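Side-chain contacts in zinc chaperone AztD (Citrobacter koseri, PDB 6CMK), which acts as a periplasmic zinc chaperone of the AztABCD transport system, handing one zinc ion directly to the solute-binding protein AztC: residues Ile40-His43 and Asp44-Val47; Val374-Ala377 and Thr378-Lys381. All coordinates share one frame; numbering follows the deposited sequence.

Interaction 1: residues Ile40-His43 and Asp44-Val47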
loop_
_atom_site.group_PDB
_atom_site.type_symbol
_atom_site.label_atom_id
_atom_site.label_comp_id
_atom_site.label_asym_id
_atom_site.label_seq_id
_atom_site.Cartn_x
_atom_site.Cartn_y
_atom_site.Cartn_z
ATOM N N ILE B 40 -14.591 -18.966 4.631
ATOM C CA ILE B 40 -15.023 -20.066 3.780
ATOM C C ILE B 40 -16.529 -20.212 3.908
ATOM O O ILE B 40 -17.046 -20.432 5.010
ATOM C CB ILE B 40 -14.329 -21.385 4.145
ATOM C CG1 ILE B 40 -12.805 -21.214 4.196
ATOM C CG2 ILE B 40 -14.689 -22.452 3.131
ATOM C CD1 ILE B 40 -12.236 -21.578 5.538
ATOM N N ALA B 41 -17.221 -20.122 2.785
ATOM C CA ALA B 41 -18.667 -20.267 2.751
ATOM C C ALA B 41 -19.051 -21.682 2.336
ATOM O O ALA B 41 -18.481 -22.247 1.399
ATOM C CB ALA B 41 -19.292 -19.257 1.786
ATOM N N ASP B 42 -20.024 -22.240 3.045
ATOM C CA ASP B 42 -20.577 -23.541 2.702
ATOM C C ASP B 42 -21.492 -23.404 1.497
ATOM O O ASP B 42 -22.180 -22.392 1.335
ATOM C CB ASP B 42 -21.342 -24.111 3.893
ATOM C CG ASP B 42 -21.659 -25.578 3.732
ATOM O OD1 ASP B 42 -22.741 -25.897 3.191
ATOM O OD2 ASP B 42 -20.813 -26.402 4.130
ATOM N N HIS B 43 -21.497 -24.428 0.641
ATOM C CA HIS B 43 -22.260 -24.330 -0.595
ATOM C C HIS B 43 -23.755 -24.340 -0.323
ATOM O O HIS B 43 -24.518 -23.661 -1.019
ATOM C CB HIS B 43 -21.915 -25.471 -1.550
ATOM C CG HIS B 43 -22.703 -25.425 -2.820
ATOM N ND1 HIS B 43 -23.898 -26.091 -2.974
ATOM C CD2 HIS B 43 -22.488 -24.761 -3.981
ATOM C CE1 HIS B 43 -24.376 -25.856 -4.182
ATOM N NE2 HIS B 43 -23.539 -25.054 -4.813
ATOM N N ASP B 44 -24.188 -25.112 0.671
ATOM C CA ASP B 44 -25.603 -25.329 0.954
ATOM C C ASP B 44 -26.070 -24.658 2.233
ATOM O O ASP B 44 -27.181 -24.123 2.275
ATOM C CB ASP B 44 -25.893 -26.831 1.059
ATOM C CG ASP B 44 -25.215 -27.634 -0.030
ATOM O OD1 ASP B 44 -25.615 -27.505 -1.205
ATOM O OD2 ASP B 44 -24.269 -28.387 0.291
ATOM N N LYS B 45 -25.276 -24.690 3.262
ATOM C CA LYS B 45 -25.759 -24.162 4.527
ATOM C C LYS B 45 -25.391 -22.689 4.667
ATOM O O LYS B 45 -24.345 -22.254 4.172
ATOM C CB LYS B 45 -25.168 -24.950 5.694
ATOM C CG LYS B 45 -25.492 -26.444 5.670
ATOM C CD LYS B 45 -26.902 -26.708 5.157
ATOM C CE LYS B 45 -27.412 -28.082 5.593
ATOM N NZ LYS B 45 -26.320 -29.096 5.647
ATOM N N PRO B 46 -26.239 -21.904 5.324
ATOM C CA PRO B 46 -25.942 -20.473 5.527
ATOM C C PRO B 46 -24.921 -20.247 6.635
ATOM O O PRO B 46 -25.216 -19.738 7.724
ATOM C CB PRO B 46 -27.322 -19.903 5.874
ATOM C CG PRO B 46 -28.002 -21.024 6.573
ATOM C CD PRO B 46 -27.575 -22.267 5.840
ATOM N N VAL B 47 -23.676 -20.635 6.365
ATOM C CA VAL B 47 -22.606 -20.560 7.351
ATOM C C VAL B 47 -21.344 -20.033 6.680
ATOM O O VAL B 47 -21.056 -20.359 5.522
ATOM C CB VAL B 47 -22.350 -21.937 7.997
ATOM C CG1 VAL B 47 -22.040 -22.969 6.933
ATOM C CG2 VAL B 47 -21.216 -21.863 9.001
HETATM O O HOH W 1 -22.428 -20.034 2.942
#
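The chain leaves its strand at Asp-42, rounds a tight bend and runs back nearly antiparallel, 44-47 against 40-43, and the bend is closed by Asp-42 N donating to Val-47 O at 3.3 Å. Inside the bend sits the carboxylate of Asp-42. With CG anti to the backbone N (chi1 -166°), the side chain lies beside its own carbonyl carbon and folds over the turn, where OD1 takes two backbone N-H groups. Lys-45 N reaches Asp-42 OD1 at 2.8 Å and nearly straight (173°); Asp-44 N comes to the same OD1 at 3.0 Å along a more bent path. The two donors meet the anti side of OD1 from opposite faces of the carboxylate plane, a grip that should hold the group against rotation. The Asp-44 N bond makes an Asx turn, to which Lys-45 N adds a second bond, at the hairpin between strands 32-42 and 47-52 of a beta-propeller blade. OD2 of Asp-42 turns to Gln-391 N, tying the turn to the chain just before strand 392-403. At the root of the same side chain, Val-47 CG1 presses on Asp-42 CB, 3.3 Å away. At the bend itself, His-43 ND1 donates to Asp-44 OD1 over 2.8 Å; the acceptor lies in the imidazole plane, yet the N-H arrives from above the carboxylate, the two planes being 77° apart. The His-43 ring also meets Phe-393 edge-to-face.

Interaction 2: residues Val374-Ala377 and Thr378-Lys381; sequences VLDA and TSFK
Asp-376 folds its carboxylate onto Thr-378 and Ser-379, the residues that follow it round the turn. CG stands anti to the backbone N (chi1 178°), which brings OD2 over their N-H groups: Ser-379 N donates to Asp-376 OD2 at 2.8 Å, nearly straight (168°) and almost along the C-O axis, while Thr-378 N adds only a weak bond. Thr-378 OG1 lies 3.0 Å from the same Asp-376 OD2. A water accepts from Thr-378 N and gives a weak bond to Asp-376 OD1. The backbone N of Asp-376 donates to Lys-381 O at 2.9 Å. Ala-377, at the bend, packs its methyl on Ile-362 of the neighbouring strand, and its O lies at the rim of the Phe-380 ring, 3.9 Å from CD1. That ring reaches across to strands 321-326 and 331-337 of the adjacent sheet. Phe-380 itself has positive phi (63°), the left-handed backbone that lets the chain swing back into strand 381-387. The carboxylate over two N-H groups resembles an Asx turn, its Thr-378 bond weak; firmer is the alpha-turn, Phe-380 N to Asp-376 O at 2.7 Å, that closes the hairpin between strands 371-376 and 381-387 of a propeller blade.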
loop_
_atom_site.group_PDB
_atom_site.type_symbol
_atom_site.label_atom_id
_atom_site.label_comp_id
_atom_site.label_asym_id
_atom_site.label_seq_id
_atom_site.Cartn_x
_atom_site.Cartn_y
_atom_site.Cartn_z
ATOM N N VAL B 374 -3.801 -27.578 1.077
ATOM C CA VAL B 374 -2.850 -26.486 1.279
ATOM C C VAL B 374 -1.574 -26.811 0.517
ATOM O O VAL B 374 -0.980 -27.875 0.726
ATOM C CB VAL B 374 -2.538 -26.262 2.770
ATOM C CG1 VAL B 374 -1.675 -25.022 2.949
ATOM C CG2 VAL B 374 -3.815 -26.141 3.586
ATOM N N LEU B 375 -1.154 -25.898 -0.350
ATOM C CA LEU B 375 0.060 -26.066 -1.135
ATOM C C LEU B 375 1.056 -24.970 -0.804
ATOM O O LEU B 375 0.682 -23.820 -0.574
ATOM C CB LEU B 375 -0.219 -26.013 -2.638
ATOM C CG LEU B 375 -1.154 -27.080 -3.198
ATOM C CD1 LEU B 375 -2.604 -26.592 -3.218
ATOM C CD2 LEU B 375 -0.687 -27.463 -4.588
ATOM N N ASP B 376 2.336 -25.330 -0.837
ATOM C CA ASP B 376 3.390 -24.329 -0.789
ATOM C C ASP B 376 3.440 -23.609 -2.131
ATOM O O ASP B 376 3.488 -24.248 -3.187
ATOM C CB ASP B 376 4.732 -24.988 -0.473
ATOM C CG ASP B 376 5.878 -23.989 -0.463
ATOM O OD1 ASP B 376 6.016 -23.257 0.536
ATOM O OD2 ASP B 376 6.628 -23.930 -1.458
ATOM N N ALA B 377 3.428 -22.276 -2.103
ATOM C CA ALA B 377 3.241 -21.542 -3.351
ATOM C C ALA B 377 4.430 -21.687 -4.289
ATOM O O ALA B 377 4.248 -21.752 -5.510
ATOM C CB ALA B 377 2.985 -20.063 -3.072
ATOM N N THR B 378 5.643 -21.735 -3.755
ATOM C CA THR B 378 6.815 -21.725 -4.620
ATOM C C THR B 378 7.171 -23.119 -5.115
ATOM O O THR B 378 7.491 -23.286 -6.297
ATOM C CB THR B 378 7.998 -21.080 -3.892
ATOM O OG1 THR B 378 8.270 -21.788 -2.678
ATOM C CG2 THR B 378 7.686 -19.616 -3.574
ATOM N N SER B 379 7.082 -24.131 -4.248
ATOM C CA SER B 379 7.304 -25.509 -4.676
ATOM C C SER B 379 6.092 -26.078 -5.401
ATOM O O SER B 379 6.223 -27.032 -6.176
ATOM C CB SER B 379 7.642 -26.397 -3.478
ATOM O OG SER B 379 6.480 -26.741 -2.746
ATOM N N PHE B 380 4.911 -25.521 -5.151
ATOM C CA PHE B 380 3.698 -25.942 -5.839
ATOM C C PHE B 380 3.379 -27.399 -5.526
ATOM O O PHE B 380 2.957 -28.166 -6.399
ATOM C CB PHE B 380 3.816 -25.710 -7.345
ATOM C CG PHE B 380 2.535 -25.271 -7.990
ATOM C CD1 PHE B 380 1.949 -24.065 -7.641
ATOM C CD2 PHE B 380 1.929 -26.043 -8.967
ATOM C CE1 PHE B 380 0.780 -23.650 -8.242
ATOM C CE2 PHE B 380 0.758 -25.625 -9.572
ATOM C CZ PHE B 380 0.184 -24.431 -9.209
ATOM N N LYS B 381 3.581 -27.779 -4.263
ATOM C CA LYS B 381 3.283 -29.115 -3.777
ATOM C C LYS B 381 2.459 -29.036 -2.500
ATOM O O LYS B 381 2.607 -28.115 -1.694
ATOM C CB LYS B 381 4.566 -29.901 -3.519
ATOM C CG LYS B 381 5.520 -29.849 -4.687
ATOM C CD LYS B 381 6.660 -30.836 -4.552
ATOM C CE LYS B 381 7.626 -30.712 -5.721
ATOM N NZ LYS B 381 6.927 -30.429 -7.011
HETATM O O HOH W 2 6.430 -20.965 -0.948
#

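How the interactions relate
Both interactions close hairpins between consecutive antiparallel strands, but in different four-stranded sheets of the beta propeller. Interaction 1 comes first along the chain, between strands 32-42 and 47-52; interaction 2 follows more than 300 residues later, between strands 371-376 and 381-387. Their centres are 26 Å apart and the nearest atoms about 10 Å, without touching. From interaction 2 the route back to the sheet of interaction 1 is strand 381-387, a short loop that includes Gln-391, and strand 392-403, which pairs with strand 32-42, as in the closure of other beta propellers, where N- and C-terminal strands share a blade. Both turns lie away from the zinc sites.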